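Local coordinates for ribosomal protein uL16 3-hydroxylase (Escherichia coli, PDB 4CCL), which hydroxylates an arginine of ribosomal protein uL16 as an iron- and 2-oxoglutarate-dependent, homodimeric oxygenase, at residues B[327-332]-B[348-353]; B[318-323]-B[367-372]; B[86-91]-B[277-282]. All blocks are in the same frame, centred on the assembly; numbering follows the deposited sequence.

In the fold
From the N terminus, contact 3 comes first: residues 86-91 meet 277-282, closing a loop of 185 residues that takes in much of the JmjC (cupin) domain, with its iron-binding His125, Asp127 and His187. Contact 3 is complete before the others begin. Contact 2 opens at 318-323, and a few residues on contact 1 opens at 327-332; contact 1 closes at 348-353, before contact 2 does so at 367-372, so the smaller loop lies within the larger. Both belong to the C-terminal winged-helix region, contact 1 joining helix starts and contact 2 a hairpin turn to the last strand. Contacts 2 and 3 also touch, through Tyr368 on Ile281 and Asn321 on Leu279.

Contact 1. Residues B[327-332]-B[348-353]; sequences SPHRPA and GDALED. With SO4 (sulfate ion), chain O.
Ala350 is the first residue of 348-353 to press on 327-332: its CB meets the CB of Ala332 at 3.8 Å and also lies against the imidazole of His329, whose ND1 comes within 3.6 Å of Ala350 CA. Leu351 turns away from this interface and packs on Tyr294 and Leu297 of helix 290-298, while Glu352 reaches outward to bond the Tyr294 hydroxyl through OE1. Asp353 carries the polar link. Its CG stands anti to the backbone N (chi1 -174°), which brings OD2 to His329 NE2 at 2.8 Å in a fairly straight hydrogen bond (159° at the hydrogen). The carboxylate oxygen lies in the ring plane and offers its anti lone pair, although ring and carboxylate planes are turned 53° apart. OD1 meanwhile caps the backbone N of Ser355, so the two oxygens of Asp353 hold different helix starts together, since His329 is itself the N-cap residue of helix 330-338. The His329 side chain is about 4 Å from a bound manganese ion, away from the catalytic iron site. Arg330, which does not touch 348-353, donates from NH2 to O1 of a sulfate ion at 2.8 Å, probably from the crystallisation liquor. Phe356 of helix 354-365 touches His329, Ala332 and Ala350, so the contact joins the starts of helices 330-338 and 354-365, with helix 290-298 beyond Leu351.

Contact 2. Residues B[318-323]-B[367-372]; sequences VYANGE and GYWFFE
Tyr368 swings CG anti to its carbonyl carbon (chi1 -63°) and Asn321 holds CG anti to its backbone N (chi1 -172°), which carries the phenol and the amide to one meeting point; Glu323, extended beyond CG, brings its carboxylate to the same place. Asn321 ND2 donates to Tyr368 OH at 2.9 Å, with OH close to the amide plane and the amide standing 76° from the ring. The hydroxyl in turn donates a hydrogen bond to Glu323 OE2 at 3.0 Å, meeting that oxygen from above the carboxylate plane. Asn321 CB lies over one ring face, near the rim, and Glu323 OE1 approaches the ring edge at CE2. Next along the chain, Trp369 brings CH2 within 4.3 Å of Ala320 CB, the methyl lying at the indole edge. Asn321 and Gly322 form the corners of a type I' turn that closes the hairpin of strands 317-320 and 323-325, while strand 369-371 pairs with 303-305; the contact thus binds the hairpin tip to the end of the winged-helix region. A phenylalanine in place of Tyr368 would probably keep the ring packing but leave the Asn321 amide and the Glu323 carboxylate without the hydroxyl that joins them. The phenol is acceptor and donor at once, linking amide to carboxylate, and the negative charge of Glu323 would probably strengthen the second bond.

Contact 3. Residues B[86-91]-B[277-282]; sequences VNHWHE and HELDIA
His88 meets Glu278 and Leu279 where the JmjC (cupin-fold) domain touches the loop between helices 263-272 and 290-298 of the winged-helix region. The histidine lies on the short helix 86-89, just after strand 79-83 of the main sheet. Its CB rests over one face of the neighbouring Trp89 ring, toward the rim. With CG anti to the carbonyl carbon (chi1 -66°), the imidazole reaches across to 277-282, and CG faces the Leu279 methyl. ND1 donates to Glu278 O at 2.8 Å, an almost straight bond (162° at the hydrogen); the oxygen lies near the ring plane, whereas the donor stands well above the carbonyl plane. CE1 has Leu279 CD1 at 3.5 Å, a CH-pi contact over the ring face, and His277 CB at 3.8 Å. NE2 makes a weak hydrogen bond to Asp110 OD1, whose other oxygen takes His277 ND1, so Asp110 of strand 108-116 ties both histidines to the sheet. Trp89 adds cover over the loop backbone: CZ2 comes to 3.5 Å from Glu278 O, and CZ3 lies against Asp280 CB. Asp280 OD2 nears the same ring at CE3, its carboxylate tilted 40° to the indole. One water closes the contact, donating to His88 O at 3.0 Å and to Asp280 OD2 at 2.8 Å.

Contact 1. Residues B[327-332]-B[348-353]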
ATOM      1  N   SER B 327      11.564  -7.420 -26.231  1.00 72.16           N
ATOM      2  CA  SER B 327      11.819  -7.771 -27.624  1.00 69.94           C
ATOM      3  C   SER B 327      12.765  -8.965 -27.743  1.00 76.33           C
ATOM      4  O   SER B 327      13.673  -9.126 -26.928  1.00 73.35           O
ATOM      5  CB  SER B 327      12.386  -6.565 -28.383  1.00 62.79           C
ATOM      6  OG  SER B 327      12.574  -6.862 -29.755  1.00 70.40           O
ATOM      7  N   PRO B 328      12.547  -9.809 -28.764  1.00 83.26           N
ATOM      8  CA  PRO B 328      13.445 -10.931 -29.069  1.00 88.25           C
ATOM      9  C   PRO B 328      14.856 -10.493 -29.452  1.00 89.39           C
ATOM     10  O   PRO B 328      15.764 -11.324 -29.436  1.00 93.02           O
ATOM     11  CB  PRO B 328      12.760 -11.625 -30.255  1.00 89.05           C
ATOM     12  CG  PRO B 328      11.809 -10.619 -30.806  1.00 86.08           C
ATOM     13  CD  PRO B 328      11.356  -9.817 -29.628  1.00 84.22           C
ATOM     14  N   HIS B 329      15.047  -9.217 -29.774  1.00 83.14           N
ATOM     15  CA  HIS B 329      16.349  -8.779 -30.249  1.00 81.30           C
ATOM     16  C   HIS B 329      17.088  -8.144 -29.082  1.00 78.13           C
ATOM     17  O   HIS B 329      16.761  -7.044 -28.635  1.00 75.67           O
ATOM     18  CB  HIS B 329      16.188  -7.752 -31.375  1.00 80.45           C
ATOM     19  CG  HIS B 329      15.140  -8.110 -32.382  1.00 85.46           C
ATOM     20  ND1 HIS B 329      15.441  -8.501 -33.666  1.00 85.74           N
ATOM     21  CD2 HIS B 329      13.785  -8.125 -32.295  1.00 83.39           C
ATOM     22  CE1 HIS B 329      14.323  -8.749 -34.329  1.00 85.32           C
ATOM     23  NE2 HIS B 329      13.305  -8.528 -33.513  1.00 84.83           N
ATOM     24  N   ARG B 330      18.085  -8.871 -28.590  1.00 78.72           N
ATOM     25  CA  ARG B 330      18.931  -8.424 -27.484  1.00 77.87           C
ATOM     26  C   ARG B 330      19.920  -7.278 -27.776  1.00 81.13           C
ATOM     27  O   ARG B 330      20.002  -6.336 -26.990  1.00 86.57           O
ATOM     28  CB  ARG B 330      19.624  -9.607 -26.799  1.00 85.50           C
ATOM     29  CG  ARG B 330      20.205  -9.262 -25.442  1.00 92.05           C
ATOM     30  CD  ARG B 330      20.814 -10.479 -24.767  1.00108.28           C
ATOM     31  NE  ARG B 330      21.767 -10.088 -23.731  1.00119.33           N
ATOM     32  CZ  ARG B 330      21.440  -9.831 -22.469  1.00126.11           C
ATOM     33  NH1 ARG B 330      20.178  -9.932 -22.074  1.00125.77           N
ATOM     34  NH2 ARG B 330      22.377  -9.476 -21.602  1.00128.65           N
ATOM     35  N   PRO B 331      20.698  -7.369 -28.875  1.00 80.19           N
ATOM     36  CA  PRO B 331      21.655  -6.290 -29.163  1.00 79.81           C
ATOM     37  C   PRO B 331      20.993  -4.916 -29.246  1.00 79.02           C
ATOM     38  O   PRO B 331      21.555  -3.919 -28.784  1.00 82.03           O
ATOM     39  CB  PRO B 331      22.211  -6.680 -30.535  1.00 76.23           C
ATOM     40  CG  PRO B 331      22.099  -8.151 -30.577  1.00 74.67           C
ATOM     41  CD  PRO B 331      20.829  -8.476 -29.843  1.00 78.22           C
ATOM     42  N   ALA B 332      19.798  -4.881 -29.822  1.00 73.54           N
ATOM     43  CA  ALA B 332      19.043  -3.645 -29.967  1.00 68.82           C
ATOM     44  C   ALA B 332      18.636  -3.076 -28.612  1.00 71.58           C
ATOM     45  O   ALA B 332      18.811  -1.883 -28.348  1.00 70.53           O
ATOM     46  CB  ALA B 332      17.822  -3.884 -30.825  1.00 64.74           C
ATOM     47  N   GLY B 348      21.228  -3.219 -35.727  1.00 93.59           N
ATOM     48  CA  GLY B 348      21.515  -4.446 -36.447  1.00 97.97           C
ATOM     49  C   GLY B 348      20.356  -4.890 -37.319  1.00102.37           C
ATOM     50  O   GLY B 348      19.862  -4.120 -38.138  1.00107.10           O
ATOM     51  N   ASP B 349      19.925  -6.134 -37.142  1.00103.28           N
ATOM     52  CA  ASP B 349      18.855  -6.708 -37.953  1.00103.85           C
ATOM     53  C   ASP B 349      17.463  -6.427 -37.387  1.00 99.70           C
ATOM     54  O   ASP B 349      16.460  -6.810 -37.986  1.00100.55           O
ATOM     55  CB  ASP B 349      19.054  -8.220 -38.101  1.00106.85           C
ATOM     56  CG  ASP B 349      20.285  -8.570 -38.915  1.00112.65           C
ATOM     57  OD1 ASP B 349      20.644  -7.784 -39.819  1.00112.53           O
ATOM     58  OD2 ASP B 349      20.892  -9.631 -38.653  1.00116.56           O
ATOM     59  N   ALA B 350      17.409  -5.758 -36.239  1.00 94.60           N
ATOM     60  CA  ALA B 350      16.148  -5.531 -35.533  1.00 85.88           C
ATOM     61  C   ALA B 350      15.137  -4.697 -36.325  1.00 80.42           C
ATOM     62  O   ALA B 350      13.930  -4.943 -36.249  1.00 79.99           O
ATOM     63  CB  ALA B 350      16.414  -4.899 -34.172  1.00 81.79           C
ATOM     64  N   LEU B 351      15.630  -3.718 -37.080  1.00 79.06           N
ATOM     65  CA  LEU B 351      14.764  -2.829 -37.856  1.00 83.68           C
ATOM     66  C   LEU B 351      13.955  -3.571 -38.922  1.00 90.06           C
ATOM     67  O   LEU B 351      12.887  -3.112 -39.328  1.00 96.44           O
ATOM     68  CB  LEU B 351      15.573  -1.701 -38.503  1.00 83.35           C
ATOM     69  CG  LEU B 351      16.261  -0.683 -37.591  1.00 78.69           C
ATOM     70  CD1 LEU B 351      17.059   0.294 -38.437  1.00 79.40           C
ATOM     71  CD2 LEU B 351      15.254   0.055 -36.715  1.00 74.35           C
ATOM     72  N   GLU B 352      14.465  -4.716 -39.365  1.00 85.26           N
ATOM     73  CA  GLU B 352      13.788  -5.516 -40.382  1.00 83.06           C
ATOM     74  C   GLU B 352      12.493  -6.116 -39.833  1.00 79.71           C
ATOM     75  O   GLU B 352      11.518  -6.278 -40.564  1.00 87.65           O
ATOM     76  CB  GLU B 352      14.713  -6.621 -40.907  1.00 83.74           C
ATOM     77  CG  GLU B 352      16.148  -6.170 -41.185  1.00 83.77           C
ATOM     78  CD  GLU B 352      16.232  -4.976 -42.126  1.00 85.09           C
ATOM     79  OE1 GLU B 352      15.415  -4.897 -43.069  1.00 81.81           O
ATOM     80  OE2 GLU B 352      17.125  -4.124 -41.930  1.00 89.18           O
ATOM     81  N   ASP B 353      12.495  -6.435 -38.542  1.00 71.05           N
ATOM     82  CA  ASP B 353      11.317  -6.961 -37.860  1.00 71.65           C
ATOM     83  C   ASP B 353      10.308  -5.836 -37.658  1.00 76.03           C
ATOM     84  O   ASP B 353      10.585  -4.871 -36.946  1.00 76.59           O
ATOM     85  CB  ASP B 353      11.720  -7.562 -36.507  1.00 70.75           C
ATOM     86  CG  ASP B 353      10.571  -8.268 -35.798  1.00 72.92           C
ATOM     87  OD1 ASP B 353       9.412  -8.158 -36.248  1.00 77.36           O
ATOM     88  OD2 ASP B 353      10.833  -8.932 -34.774  1.00 71.94           O
TER
HETATM   89  S   SO4 O1378      21.900  -9.004 -17.642  1.00195.95           S
HETATM   90  O1  SO4 O1378      21.820  -8.520 -19.016  1.00196.54           O
HETATM   91  O2  SO4 O1378      20.627  -9.615 -17.267  1.00194.74           O
HETATM   92  O3  SO4 O1378      22.966  -9.994 -17.530  1.00196.79           O
HETATM   93  O4  SO4 O1378      22.185  -7.884 -16.748  1.00195.28           O

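Contact 2. Residues B[318-323]-B[367-372]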
ATOM      1  N   VAL B 318      13.528  -4.876 -20.456  1.00 52.85           N
ATOM      2  CA  VAL B 318      14.055  -3.520 -20.316  1.00 51.86           C
ATOM      3  C   VAL B 318      12.914  -2.600 -19.875  1.00 58.21           C
ATOM      4  O   VAL B 318      11.756  -2.911 -20.109  1.00 65.86           O
ATOM      5  CB  VAL B 318      14.763  -3.052 -21.611  1.00 56.08           C
ATOM      6  CG1 VAL B 318      15.174  -1.595 -21.526  1.00 56.24           C
ATOM      7  CG2 VAL B 318      15.986  -3.914 -21.873  1.00 55.53           C
ATOM      8  N   TYR B 319      13.226  -1.524 -19.162  1.00 55.68           N
ATOM      9  CA  TYR B 319      12.199  -0.597 -18.709  1.00 55.05           C
ATOM     10  C   TYR B 319      12.606   0.839 -18.997  1.00 55.33           C
ATOM     11  O   TYR B 319      13.660   1.297 -18.550  1.00 63.11           O
ATOM     12  CB  TYR B 319      11.925  -0.777 -17.214  1.00 48.75           C
ATOM     13  CG  TYR B 319      11.476  -2.172 -16.838  1.00 49.19           C
ATOM     14  CD1 TYR B 319      12.400  -3.174 -16.575  1.00 54.57           C
ATOM     15  CD2 TYR B 319      10.126  -2.487 -16.747  1.00 54.15           C
ATOM     16  CE1 TYR B 319      11.995  -4.448 -16.233  1.00 62.94           C
ATOM     17  CE2 TYR B 319       9.711  -3.760 -16.403  1.00 55.51           C
ATOM     18  CZ  TYR B 319      10.650  -4.738 -16.148  1.00 61.74           C
ATOM     19  OH  TYR B 319      10.248  -6.010 -15.805  1.00 67.96           O
ATOM     20  N   ALA B 320      11.771   1.538 -19.758  1.00 53.67           N
ATOM     21  CA  ALA B 320      11.998   2.947 -20.048  1.00 57.06           C
ATOM     22  C   ALA B 320      10.863   3.797 -19.487  1.00 64.95           C
ATOM     23  O   ALA B 320       9.732   3.728 -19.971  1.00 72.28           O
ATOM     24  CB  ALA B 320      12.126   3.163 -21.551  1.00 59.76           C
ATOM     25  N   ASN B 321      11.180   4.601 -18.473  1.00 68.38           N
ATOM     26  CA  ASN B 321      10.226   5.537 -17.879  1.00 66.59           C
ATOM     27  C   ASN B 321       8.920   4.867 -17.439  1.00 68.85           C
ATOM     28  O   ASN B 321       7.828   5.340 -17.740  1.00 76.24           O
ATOM     29  CB  ASN B 321       9.977   6.717 -18.832  1.00 65.71           C
ATOM     30  CG  ASN B 321       9.147   7.823 -18.205  1.00 68.18           C
ATOM     31  OD1 ASN B 321       9.556   8.445 -17.225  1.00 71.26           O
ATOM     32  ND2 ASN B 321       7.977   8.081 -18.779  1.00 66.66           N
ATOM     33  N   GLY B 322       9.046   3.747 -16.735  1.00 62.11           N
ATOM     34  CA  GLY B 322       7.889   3.056 -16.196  1.00 58.49           C
ATOM     35  C   GLY B 322       7.309   1.976 -17.090  1.00 63.26           C
ATOM     36  O   GLY B 322       6.570   1.108 -16.624  1.00 69.49           O
ATOM     37  N   GLU B 323       7.644   2.023 -18.374  1.00 64.10           N
ATOM     38  CA  GLU B 323       7.076   1.083 -19.335  1.00 63.36           C
ATOM     39  C   GLU B 323       8.042  -0.037 -19.701  1.00 65.93           C
ATOM     40  O   GLU B 323       9.204   0.207 -20.035  1.00 64.32           O
ATOM     41  CB  GLU B 323       6.622   1.819 -20.593  1.00 71.91           C
ATOM     42  CG  GLU B 323       5.557   2.865 -20.336  1.00 91.62           C
ATOM     43  CD  GLU B 323       5.591   3.985 -21.352  1.00102.21           C
ATOM     44  OE1 GLU B 323       6.296   3.842 -22.374  1.00 99.62           O
ATOM     45  OE2 GLU B 323       4.922   5.015 -21.122  1.00107.73           O
ATOM     46  N   GLY B 367       7.986  10.387 -27.235  1.00 63.89           N
ATOM     47  CA  GLY B 367       8.885  11.487 -26.934  1.00 63.26           C
ATOM     48  C   GLY B 367      10.163  11.039 -26.249  1.00 67.30           C
ATOM     49  O   GLY B 367      11.026  11.855 -25.925  1.00 67.56           O
ATOM     50  N   TYR B 368      10.293   9.733 -26.043  1.00 67.52           N
ATOM     51  CA  TYR B 368      11.403   9.186 -25.270  1.00 63.09           C
ATOM     52  C   TYR B 368      12.721   9.213 -26.047  1.00 63.37           C
ATOM     53  O   TYR B 368      13.799   9.266 -25.455  1.00 71.25           O
ATOM     54  CB  TYR B 368      11.073   7.769 -24.788  1.00 64.76           C
ATOM     55  CG  TYR B 368       9.882   7.687 -23.851  1.00 62.60           C
ATOM     56  CD1 TYR B 368       9.328   8.833 -23.291  1.00 63.21           C
ATOM     57  CD2 TYR B 368       9.319   6.463 -23.517  1.00 60.17           C
ATOM     58  CE1 TYR B 368       8.245   8.761 -22.436  1.00 62.80           C
ATOM     59  CE2 TYR B 368       8.235   6.383 -22.660  1.00 64.44           C
ATOM     60  CZ  TYR B 368       7.704   7.533 -22.124  1.00 66.45           C
ATOM     61  OH  TYR B 368       6.627   7.451 -21.273  1.00 71.30           O
ATOM     62  N   TRP B 369      12.626   9.181 -27.372  1.00 64.03           N
ATOM     63  CA  TRP B 369      13.788   9.348 -28.242  1.00 66.45           C
ATOM     64  C   TRP B 369      13.436  10.319 -29.368  1.00 67.25           C
ATOM     65  O   TRP B 369      12.286  10.378 -29.798  1.00 75.01           O
ATOM     66  CB  TRP B 369      14.223   8.004 -28.829  1.00 64.82           C
ATOM     67  CG  TRP B 369      15.098   7.182 -27.933  1.00 62.09           C
ATOM     68  CD1 TRP B 369      16.464   7.133 -27.941  1.00 59.73           C
ATOM     69  CD2 TRP B 369      14.674   6.280 -26.913  1.00 57.86           C
ATOM     70  NE1 TRP B 369      16.914   6.260 -26.983  1.00 53.89           N
ATOM     71  CE2 TRP B 369      15.826   5.719 -26.329  1.00 54.56           C
ATOM     72  CE3 TRP B 369      13.422   5.884 -26.421  1.00 58.29           C
ATOM     73  CZ2 TRP B 369      15.779   4.794 -25.294  1.00 58.11           C
ATOM     74  CZ3 TRP B 369      13.370   4.966 -25.389  1.00 57.08           C
ATOM     75  CH2 TRP B 369      14.540   4.430 -24.838  1.00 56.50           C
ATOM     76  N   PHE B 370      14.414  11.088 -29.839  1.00 62.32           N
ATOM     77  CA  PHE B 370      14.169  12.015 -30.946  1.00 69.51           C
ATOM     78  C   PHE B 370      15.346  12.100 -31.922  1.00 78.53           C
ATOM     79  O   PHE B 370      16.467  11.737 -31.578  1.00 82.92           O
ATOM     80  CB  PHE B 370      13.778  13.404 -30.431  1.00 68.73           C
ATOM     81  CG  PHE B 370      14.866  14.105 -29.658  1.00 70.92           C
ATOM     82  CD1 PHE B 370      15.025  13.884 -28.298  1.00 71.84           C
ATOM     83  CD2 PHE B 370      15.714  15.002 -30.288  1.00 74.47           C
ATOM     84  CE1 PHE B 370      16.018  14.533 -27.588  1.00 75.49           C
ATOM     85  CE2 PHE B 370      16.706  15.653 -29.583  1.00 83.24           C
ATOM     86  CZ  PHE B 370      16.859  15.419 -28.231  1.00 80.98           C
ATOM     87  N   PHE B 371      15.085  12.587 -33.132  1.00 84.49           N
ATOM     88  CA  PHE B 371      16.061  12.525 -34.224  1.00 89.22           C
ATOM     89  C   PHE B 371      17.077  13.662 -34.275  1.00 92.46           C
ATOM     90  O   PHE B 371      16.749  14.814 -33.999  1.00 85.73           O
ATOM     91  CB  PHE B 371      15.344  12.411 -35.570  1.00 86.40           C
ATOM     92  CG  PHE B 371      14.995  11.006 -35.944  1.00 80.30           C
ATOM     93  CD1 PHE B 371      15.995  10.066 -36.099  1.00 81.12           C
ATOM     94  CD2 PHE B 371      13.679  10.623 -36.147  1.00 78.23           C
ATOM     95  CE1 PHE B 371      15.698   8.769 -36.443  1.00 77.29           C
ATOM     96  CE2 PHE B 371      13.372   9.320 -36.495  1.00 77.54           C
ATOM     97  CZ  PHE B 371      14.386   8.391 -36.641  1.00 76.60           C
ATOM     98  N   GLU B 372      18.312  13.318 -34.632  1.00104.47           N
ATOM     99  CA  GLU B 372      19.349  14.305 -34.904  1.00115.80           C
ATOM    100  C   GLU B 372      20.193  13.875 -36.098  1.00121.95           C
ATOM    101  O   GLU B 372      21.227  14.475 -36.390  1.00126.54           O
ATOM    102  CB  GLU B 372      20.244  14.526 -33.679  1.00116.55           C
ATOM    103  CG  GLU B 372      19.531  15.060 -32.435  1.00118.61           C
ATOM    104  CD  GLU B 372      19.172  16.538 -32.528  1.00120.84           C
ATOM    105  OE1 GLU B 372      18.830  17.010 -33.633  1.00122.14           O
ATOM    106  OE2 GLU B 372      19.225  17.229 -31.486  1.00119.49           O
TER

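Contact 3. Residues B[86-91]-B[277-282]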
ATOM      1  N   VAL B  86      18.758  19.808 -14.234  1.00 57.99           N
ATOM      2  CA  VAL B  86      19.108  20.607 -15.405  1.00 62.34           C
ATOM      3  C   VAL B  86      19.384  19.709 -16.612  1.00 65.13           C
ATOM      4  O   VAL B  86      19.125  20.090 -17.757  1.00 69.75           O
ATOM      5  CB  VAL B  86      20.330  21.510 -15.119  1.00 65.18           C
ATOM      6  CG1 VAL B  86      20.772  22.258 -16.373  1.00 64.41           C
ATOM      7  CG2 VAL B  86      20.009  22.491 -14.009  1.00 58.84           C
ATOM      8  N   ASN B  87      19.865  18.497 -16.344  1.00 61.33           N
ATOM      9  CA  ASN B  87      20.183  17.547 -17.407  1.00 61.21           C
ATOM     10  C   ASN B  87      18.968  17.178 -18.258  1.00 64.84           C
ATOM     11  O   ASN B  87      19.106  16.607 -19.340  1.00 63.80           O
ATOM     12  CB  ASN B  87      20.838  16.286 -16.832  1.00 56.53           C
ATOM     13  CG  ASN B  87      20.034  15.674 -15.704  1.00 52.32           C
ATOM     14  OD1 ASN B  87      19.691  16.349 -14.734  1.00 66.76           O
ATOM     15  ND2 ASN B  87      19.721  14.391 -15.829  1.00 52.80           N
ATOM     16  N   HIS B  88      17.780  17.503 -17.759  1.00 65.16           N
ATOM     17  CA  HIS B  88      16.555  17.322 -18.524  1.00 69.46           C
ATOM     18  C   HIS B  88      16.438  18.380 -19.621  1.00 74.63           C
ATOM     19  O   HIS B  88      16.142  18.059 -20.772  1.00 83.55           O
ATOM     20  CB  HIS B  88      15.324  17.368 -17.608  1.00 58.38           C
ATOM     21  CG  HIS B  88      15.239  16.227 -16.639  1.00 57.11           C
ATOM     22  ND1 HIS B  88      14.095  15.933 -15.934  1.00 57.98           N
ATOM     23  CD2 HIS B  88      16.164  15.310 -16.259  1.00 65.50           C
ATOM     24  CE1 HIS B  88      14.314  14.883 -15.160  1.00 56.80           C
ATOM     25  NE2 HIS B  88      15.558  14.487 -15.338  1.00 55.17           N
ATOM     26  N   TRP B  89      16.660  19.641 -19.256  1.00 72.53           N
ATOM     27  CA  TRP B  89      16.433  20.755 -20.174  1.00 72.05           C
ATOM     28  C   TRP B  89      17.670  21.266 -20.923  1.00 72.63           C
ATOM     29  O   TRP B  89      17.554  22.134 -21.789  1.00 75.89           O
ATOM     30  CB  TRP B  89      15.781  21.905 -19.405  1.00 68.39           C
ATOM     31  CG  TRP B  89      14.897  21.415 -18.297  1.00 71.44           C
ATOM     32  CD1 TRP B  89      15.250  21.208 -16.993  1.00 72.40           C
ATOM     33  CD2 TRP B  89      13.523  21.050 -18.400  1.00 75.26           C
ATOM     34  NE1 TRP B  89      14.175  20.742 -16.278  1.00 75.25           N
ATOM     35  CE2 TRP B  89      13.090  20.635 -17.126  1.00 76.39           C
ATOM     36  CE3 TRP B  89      12.596  21.031 -19.452  1.00 74.85           C
ATOM     37  CZ2 TRP B  89      11.796  20.212 -16.863  1.00 78.81           C
ATOM     38  CZ3 TRP B  89      11.304  20.612 -19.196  1.00 77.63           C
ATOM     39  CH2 TRP B  89      10.916  20.207 -17.914  1.00 80.87           C
ATOM     40  N   HIS B  90      18.843  20.730 -20.595  1.00 68.53           N
ATOM     41  CA  HIS B  90      20.099  21.179 -21.200  1.00 71.17           C
ATOM     42  C   HIS B  90      20.991  19.985 -21.554  1.00 69.45           C
ATOM     43  O   HIS B  90      21.378  19.221 -20.672  1.00 72.29           O
ATOM     44  CB  HIS B  90      20.831  22.120 -20.234  1.00 73.93           C
ATOM     45  CG  HIS B  90      21.753  23.093 -20.900  1.00 80.28           C
ATOM     46  ND1 HIS B  90      23.124  23.034 -20.771  1.00 83.67           N
ATOM     47  CD2 HIS B  90      21.500  24.171 -21.684  1.00 83.62           C
ATOM     48  CE1 HIS B  90      23.677  24.019 -21.454  1.00 83.25           C
ATOM     49  NE2 HIS B  90      22.709  24.726 -22.017  1.00 85.25           N
ATOM     50  N   GLU B  91      21.316  19.826 -22.835  1.00 69.51           N
ATOM     51  CA  GLU B  91      22.177  18.718 -23.280  1.00 70.75           C
ATOM     52  C   GLU B  91      23.637  18.806 -22.790  1.00 70.42           C
ATOM     53  O   GLU B  91      24.186  17.809 -22.291  1.00 70.98           O
ATOM     54  CB  GLU B  91      22.130  18.530 -24.809  1.00 75.42           C
ATOM     55  CG  GLU B  91      20.856  17.909 -25.363  1.00 89.80           C
ATOM     56  CD  GLU B  91      20.989  17.543 -26.837  1.00104.38           C
ATOM     57  OE1 GLU B  91      22.106  17.173 -27.259  1.00109.39           O
ATOM     58  OE2 GLU B  91      19.982  17.629 -27.573  1.00106.25           O
ATOM     59  N   HIS B 277      12.082  13.657 -11.144  1.00 71.84           N
ATOM     60  CA  HIS B 277      11.743  14.988 -11.639  1.00 72.63           C
ATOM     61  C   HIS B 277      11.053  14.915 -12.998  1.00 70.99           C
ATOM     62  O   HIS B 277      11.164  13.916 -13.709  1.00 75.95           O
ATOM     63  CB  HIS B 277      12.990  15.868 -11.733  1.00 74.73           C
ATOM     64  CG  HIS B 277      13.760  15.965 -10.451  1.00 74.75           C
ATOM     65  ND1 HIS B 277      14.927  15.263 -10.235  1.00 73.94           N
ATOM     66  CD2 HIS B 277      13.528  16.674  -9.326  1.00 80.57           C
ATOM     67  CE1 HIS B 277      15.382  15.541  -9.026  1.00 80.62           C
ATOM     68  NE2 HIS B 277      14.555  16.393  -8.451  1.00 85.08           N
ATOM     69  N   GLU B 278      10.347  15.985 -13.353  1.00 68.65           N
ATOM     70  CA  GLU B 278       9.603  16.035 -14.606  1.00 71.65           C
ATOM     71  C   GLU B 278      10.527  16.042 -15.824  1.00 72.69           C
ATOM     72  O   GLU B 278      11.435  16.871 -15.929  1.00 74.46           O
ATOM     73  CB  GLU B 278       8.690  17.263 -14.625  1.00 81.24           C
ATOM     74  CG  GLU B 278       7.854  17.399 -15.887  1.00 92.41           C
ATOM     75  CD  GLU B 278       6.796  18.480 -15.775  1.00105.44           C
ATOM     76  OE1 GLU B 278       7.163  19.673 -15.724  1.00107.06           O
ATOM     77  OE2 GLU B 278       5.596  18.133 -15.740  1.00113.37           O
ATOM     78  N   LEU B 279      10.294  15.100 -16.733  1.00 72.16           N
ATOM     79  CA  LEU B 279      11.003  15.051 -18.008  1.00 67.43           C
ATOM     80  C   LEU B 279      10.482  16.132 -18.958  1.00 69.39           C
ATOM     81  O   LEU B 279       9.372  16.632 -18.789  1.00 70.37           O
ATOM     82  CB  LEU B 279      10.867  13.666 -18.660  1.00 63.69           C
ATOM     83  CG  LEU B 279      11.647  12.486 -18.061  1.00 65.93           C
ATOM     84  CD1 LEU B 279      13.099  12.868 -17.802  1.00 64.28           C
ATOM     85  CD2 LEU B 279      10.995  11.928 -16.798  1.00 71.18           C
ATOM     86  N   ASP B 280      11.278  16.475 -19.966  1.00 72.71           N
ATOM     87  CA  ASP B 280      10.833  17.413 -20.981  1.00 75.34           C
ATOM     88  C   ASP B 280      10.236  16.536 -22.058  1.00 82.01           C
ATOM     89  O   ASP B 280      10.960  15.906 -22.812  1.00 88.39           O
ATOM     90  CB  ASP B 280      12.052  18.161 -21.541  1.00 80.53           C
ATOM     91  CG  ASP B 280      11.696  19.187 -22.617  1.00 88.08           C
ATOM     92  OD1 ASP B 280      10.685  19.016 -23.331  1.00 93.88           O
ATOM     93  OD2 ASP B 280      12.447  20.176 -22.758  1.00 90.69           O
ATOM     94  N   ILE B 281       8.917  16.561 -22.188  1.00 81.20           N
ATOM     95  CA  ILE B 281       8.251  15.591 -23.047  1.00 78.79           C
ATOM     96  C   ILE B 281       7.413  16.267 -24.118  1.00 82.41           C
ATOM     97  O   ILE B 281       6.446  16.969 -23.822  1.00 90.12           O
ATOM     98  CB  ILE B 281       7.405  14.579 -22.231  1.00 79.75           C
ATOM     99  CG1 ILE B 281       8.326  13.638 -21.442  1.00 79.30           C
ATOM    100  CG2 ILE B 281       6.479  13.789 -23.143  1.00 71.57           C
ATOM    101  CD1 ILE B 281       7.674  12.334 -21.005  1.00 76.50           C
ATOM    102  N   ALA B 282       7.815  16.064 -25.365  1.00 81.44           N
ATOM    103  CA  ALA B 282       7.123  16.634 -26.509  1.00 79.62           C
ATOM    104  C   ALA B 282       7.001  15.610 -27.628  1.00 73.70           C
ATOM    105  O   ALA B 282       7.846  15.566 -28.523  1.00 76.43           O
ATOM    106  CB  ALA B 282       7.846  17.872 -27.001  1.00 81.90           C
TER
HETATM  107  O   HOH W   1      15.101  19.448 -23.240  1.00 74.47           O